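Local coordinates for protein Exo-arabinanase (Penicillium chrysogenum, PDB 3A72) that probably releases arabinobiose from the ends of alpha-1,5-linked arabinan chains, as an exo-acting glycoside hydrolase with a sialidase-like beta-propeller fold, at residues 39-44 / 79-84. Numbering follows the deposited sequence.
Sequences TWENYS and LRYQPF. With AHR (alpha-L-arabinofuranose), chain B.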
ATOM      1  N   THR A  39      -3.605   6.944  -7.612  1.00  4.58           N
ATOM      2  CA  THR A  39      -4.911   7.053  -6.987  1.00  4.57           C
ATOM      3  C   THR A  39      -4.745   7.330  -5.499  1.00  4.26           C
ATOM      4  O   THR A  39      -3.619   7.375  -4.953  1.00  4.52           O
ATOM      5  CB  THR A  39      -5.741   5.781  -7.250  1.00  4.80           C
ATOM      6  OG1 THR A  39      -7.105   6.011  -6.879  1.00  5.41           O
ATOM      7  CG2 THR A  39      -5.252   4.604  -6.443  1.00  5.17           C
ATOM      8  N   TRP A  40      -5.852   7.573  -4.808  1.00  4.50           N
ATOM      9  CA  TRP A  40      -5.912   7.978  -3.434  1.00  4.10           C
ATOM     10  C   TRP A  40      -7.352   7.924  -2.970  1.00  4.27           C
ATOM     11  O   TRP A  40      -8.279   7.881  -3.779  1.00  5.19           O
ATOM     12  CB  TRP A  40      -5.334   9.406  -3.246  1.00  4.85           C
ATOM     13  CG  TRP A  40      -5.984  10.430  -4.104  1.00  4.85           C
ATOM     14  CD1 TRP A  40      -7.090  11.166  -3.827  1.00  5.38           C
ATOM     15  CD2 TRP A  40      -5.569  10.814  -5.425  1.00  4.97           C
ATOM     16  NE1 TRP A  40      -7.333  11.971  -4.911  1.00  5.94           N
ATOM     17  CE2 TRP A  40      -6.462  11.811  -5.903  1.00  5.26           C
ATOM     18  CE3 TRP A  40      -4.508  10.469  -6.277  1.00  5.39           C
ATOM     19  CZ2 TRP A  40      -6.372  12.406  -7.142  1.00  6.05           C
ATOM     20  CZ3 TRP A  40      -4.398  11.066  -7.520  1.00  6.33           C
ATOM     21  CH2 TRP A  40      -5.308  12.043  -7.927  1.00  6.45           C
ATOM     22  N   GLU A  41      -7.548   7.935  -1.666  1.00  4.23           N
ATOM     23  CA  GLU A  41      -8.829   8.195  -1.047  1.00  4.53           C
ATOM     24  C   GLU A  41      -9.225   9.646  -1.303  1.00  4.64           C
ATOM     25  O   GLU A  41      -8.457  10.571  -0.980  1.00  4.98           O
ATOM     26  CB  GLU A  41      -8.771   7.988   0.467  1.00  4.58           C
ATOM     27  CG  GLU A  41      -8.418   6.558   0.891  1.00  4.26           C
ATOM     28  CD  GLU A  41      -8.152   6.376   2.363  1.00  4.57           C
ATOM     29  OE1 GLU A  41      -8.173   7.386   3.123  1.00  5.10           O
ATOM     30  OE2 GLU A  41      -7.854   5.210   2.772  1.00  4.61           O
ATOM     31  N   ASN A  42     -10.391   9.830  -1.914  1.00  5.01           N
ATOM     32  CA  ASN A  42     -10.822  11.126  -2.458  1.00  5.30           C
ATOM     33  C   ASN A  42     -12.094  11.522  -1.740  1.00  5.39           C
ATOM     34  O   ASN A  42     -13.186  10.941  -1.990  1.00  5.84           O
ATOM     35  CB  ASN A  42     -10.987  10.948  -3.961  1.00  5.49           C
ATOM     36  CG  ASN A  42     -11.201  12.235  -4.726  1.00  6.01           C
ATOM     37  OD1 ASN A  42     -12.355  12.533  -5.239  1.00  9.36           O
ATOM     38  ND2 ASN A  42     -10.253  13.012  -4.834  1.00  5.02           N
ATOM     39  N   TYR A  43     -11.979  12.450  -0.821  1.00  5.54           N
ATOM     40  CA  TYR A  43     -13.062  12.775   0.149  1.00  6.18           C
ATOM     41  C   TYR A  43     -13.970  13.874  -0.403  1.00  6.11           C
ATOM     42  O   TYR A  43     -14.128  14.951   0.139  1.00  7.36           O
ATOM     43  CB  TYR A  43     -12.469  13.147   1.491  1.00  6.51           C
ATOM     44  CG  TYR A  43     -11.758  12.029   2.213  1.00  6.00           C
ATOM     45  CD1 TYR A  43     -12.355  11.402   3.290  1.00  6.24           C
ATOM     46  CD2 TYR A  43     -10.483  11.585   1.815  1.00  6.44           C
ATOM     47  CE1 TYR A  43     -11.741  10.366   3.982  1.00  5.99           C
ATOM     48  CE2 TYR A  43      -9.869  10.538   2.520  1.00  5.22           C
ATOM     49  CZ  TYR A  43     -10.515   9.939   3.579  1.00  5.70           C
ATOM     50  OH  TYR A  43      -9.935   8.914   4.290  1.00  6.02           O
ATOM     51  N   SER A  44     -14.618  13.555  -1.502  1.00  6.67           N
ATOM     52  CA  SER A  44     -15.565  14.458  -2.149  1.00  6.70           C
ATOM     53  C   SER A  44     -16.858  14.471  -1.327  1.00  7.16           C
ATOM     54  O   SER A  44     -17.266  13.496  -0.729  1.00  7.77           O
ATOM     55  CB  SER A  44     -15.764  14.067  -3.580  1.00  7.30           C
ATOM     56  OG  SER A  44     -16.239  12.724  -3.716  1.00  7.12           O
ATOM     57  N   LEU A  79     -16.463   3.943  -2.945  1.00  5.27           N
ATOM     58  CA  LEU A  79     -15.094   3.358  -2.836  1.00  4.94           C
ATOM     59  C   LEU A  79     -14.270   4.361  -2.082  1.00  4.70           C
ATOM     60  O   LEU A  79     -13.851   5.396  -2.624  1.00  5.35           O
ATOM     61  CB  LEU A  79     -14.535   3.020  -4.205  1.00  5.39           C
ATOM     62  CG  LEU A  79     -15.316   1.995  -5.013  1.00  5.85           C
ATOM     63  CD1 LEU A  79     -14.528   1.556  -6.243  1.00  6.97           C
ATOM     64  CD2 LEU A  79     -15.756   0.781  -4.154  1.00  7.17           C
ATOM     65  N   ARG A  80     -14.137   4.122  -0.786  1.00  4.50           N
ATOM     66  CA  ARG A  80     -13.816   5.145   0.188  1.00  4.44           C
ATOM     67  C   ARG A  80     -12.422   5.114   0.753  1.00  4.54           C
ATOM     68  O   ARG A  80     -11.766   6.156   0.876  1.00  5.27           O
ATOM     69  CB  ARG A  80     -14.853   5.083   1.340  1.00  5.17           C
ATOM     70  CG  ARG A  80     -14.781   6.272   2.297  1.00  5.12           C
ATOM     71  CD  ARG A  80     -15.908   6.221   3.374  1.00  5.10           C
ATOM     72  NE  ARG A  80     -17.218   6.065   2.737  1.00  5.57           N
ATOM     73  CZ  ARG A  80     -17.935   7.007   2.188  1.00  5.44           C
ATOM     74  NH1 ARG A  80     -17.571   8.298   2.309  1.00  6.17           N
ATOM     75  NH2 ARG A  80     -19.046   6.700   1.540  1.00  5.80           N
ATOM     76  N   TYR A  81     -11.974   3.919   1.168  1.00  4.65           N
ATOM     77  CA  TYR A  81     -10.707   3.757   1.863  1.00  4.18           C
ATOM     78  C   TYR A  81      -9.773   2.767   1.111  1.00  4.28           C
ATOM     79  O   TYR A  81     -10.218   1.764   0.551  1.00  4.67           O
ATOM     80  CB  TYR A  81     -10.864   3.214   3.260  1.00  4.45           C
ATOM     81  CG  TYR A  81     -11.378   4.161   4.331  1.00  4.66           C
ATOM     82  CD1 TYR A  81     -11.532   5.540   4.130  1.00  5.05           C
ATOM     83  CD2 TYR A  81     -11.704   3.642   5.595  1.00  4.77           C
ATOM     84  CE1 TYR A  81     -12.007   6.363   5.161  1.00  4.95           C
ATOM     85  CE2 TYR A  81     -12.169   4.436   6.595  1.00  4.83           C
ATOM     86  CZ  TYR A  81     -12.323   5.811   6.370  1.00  5.06           C
ATOM     87  OH  TYR A  81     -12.771   6.658   7.386  1.00  5.98           O
ATOM     88  N   GLN A  82      -8.489   3.081   1.194  1.00  4.01           N
ATOM     89  CA  GLN A  82      -7.424   2.096   1.024  1.00  4.17           C
ATOM     90  C   GLN A  82      -7.417   1.405  -0.346  1.00  4.05           C
ATOM     91  O   GLN A  82      -7.421   0.201  -0.462  1.00  5.00           O
ATOM     92  CB  GLN A  82      -7.500   1.068   2.160  1.00  4.38           C
ATOM     93  CG  GLN A  82      -7.304   1.742   3.513  1.00  4.27           C
ATOM     94  CD  GLN A  82      -8.210   1.272   4.626  1.00  3.94           C
ATOM     95  OE1 GLN A  82      -8.738   0.141   4.592  1.00  4.50           O
ATOM     96  NE2 GLN A  82      -8.364   2.100   5.638  1.00  4.55           N
ATOM     97  N   PRO A  83      -7.310   2.220  -1.417  1.00  4.06           N
ATOM     98  CA  PRO A  83      -7.156   1.635  -2.750  1.00  4.46           C
ATOM     99  C   PRO A  83      -5.807   0.958  -2.876  1.00  4.63           C
ATOM    100  O   PRO A  83      -4.864   1.150  -2.090  1.00  6.56           O
ATOM    101  CB  PRO A  83      -7.222   2.861  -3.674  1.00  4.83           C
ATOM    102  CG  PRO A  83      -6.634   3.971  -2.838  1.00  5.58           C
ATOM    103  CD  PRO A  83      -7.174   3.672  -1.441  1.00  5.14           C
ATOM    104  N   PHE A  84      -5.663   0.170  -3.933  1.00  4.26           N
ATOM    105  CA  PHE A  84      -4.398  -0.470  -4.311  1.00  4.40           C
ATOM    106  C   PHE A  84      -4.476  -0.810  -5.775  1.00  4.27           C
ATOM    107  O   PHE A  84      -5.391  -1.527  -6.199  1.00  5.61           O
ATOM    108  CB  PHE A  84      -4.119  -1.764  -3.492  1.00  4.69           C
ATOM    109  CG  PHE A  84      -2.712  -2.227  -3.719  1.00  4.10           C
ATOM    110  CD1 PHE A  84      -1.683  -1.625  -3.056  1.00  4.77           C
ATOM    111  CD2 PHE A  84      -2.389  -3.199  -4.644  1.00  4.57           C
ATOM    112  CE1 PHE A  84      -0.374  -1.929  -3.266  1.00  5.26           C
ATOM    113  CE2 PHE A  84      -1.076  -3.542  -4.874  1.00  5.03           C
ATOM    114  CZ  PHE A  84      -0.059  -2.926  -4.193  1.00  4.81           C
TER
HETATM  115  O5  AHR B   2      -7.310   4.810   5.362  1.00  4.82           O
HETATM  116  C5  AHR B   2      -8.245   5.638   6.114  1.00  4.71           C
HETATM  117  C4  AHR B   2      -7.935   5.495   7.589  1.00  4.80           C
HETATM  118  O4  AHR B   2      -8.210   4.107   7.979  1.00  5.02           O
HETATM  119  C3  AHR B   2      -8.920   6.270   8.453  1.00  4.85           C
HETATM  120  O3  AHR B   2      -8.521   7.646   8.617  1.00  5.80           O
HETATM  121  C2  AHR B   2      -8.768   5.523   9.794  1.00  4.90           C
HETATM  122  O2  AHR B   2      -9.940   5.644  10.632  1.00  6.30           O
HETATM  123  C1  AHR B   2      -8.569   4.064   9.358  1.00  4.50           C
HETATM  124  O   HOH W   1     -12.406   7.766  -2.448  1.00  5.70           O
HETATM  125  O   HOH W   2     -13.024   8.696   0.296  1.00  6.18           O
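Glu41 OE2 is gripped from two directions: Gln82 N donates to it at 2.7 Å, N-H...O angle 142°, on the lone pair turned away from OE1, and O5 of the bound arabinofuranose donates to it as well. The site lies in the glycan pocket of a six-bladed beta-propeller, where strand 36-42, second in its blade, faces strand 82-87, the first strand of the next. Their short segments run nearly antiparallel with axes 6.4 Å apart, and side chains bridge the gap. With CG of Glu41 beside the backbone N and anti to the carbonyl carbon (chi1 -62°), CG lies 3.4 Å from Arg80 O, and the extended chain beyond it carries the carboxylate on to Gln82 N and the sugar. Its other oxygen, OE1, accepts from Tyr43 OH, 2.6 Å away and above the carboxylate plane, so both oxygens are tethered. Tyr43 and Tyr81 cross at about a right angle, OH of Tyr43 lying 3.4 Å from CE1 of Tyr81. One face of the Tyr81 ring carries the sugar, C5 sitting over the ring centre, a carbohydrate-aromatic contact. Farther along, Thr39 CG2 packs on Pro83 CB at 3.8 Å, while Thr39 OG1 bonds to Pro53 O within its own blade. Gln82 OE1 is held by Glu151 N of the following blade, which helps fix the amide whose NE2 donates almost straight, at 170°, to O5 of the arabinofuranose.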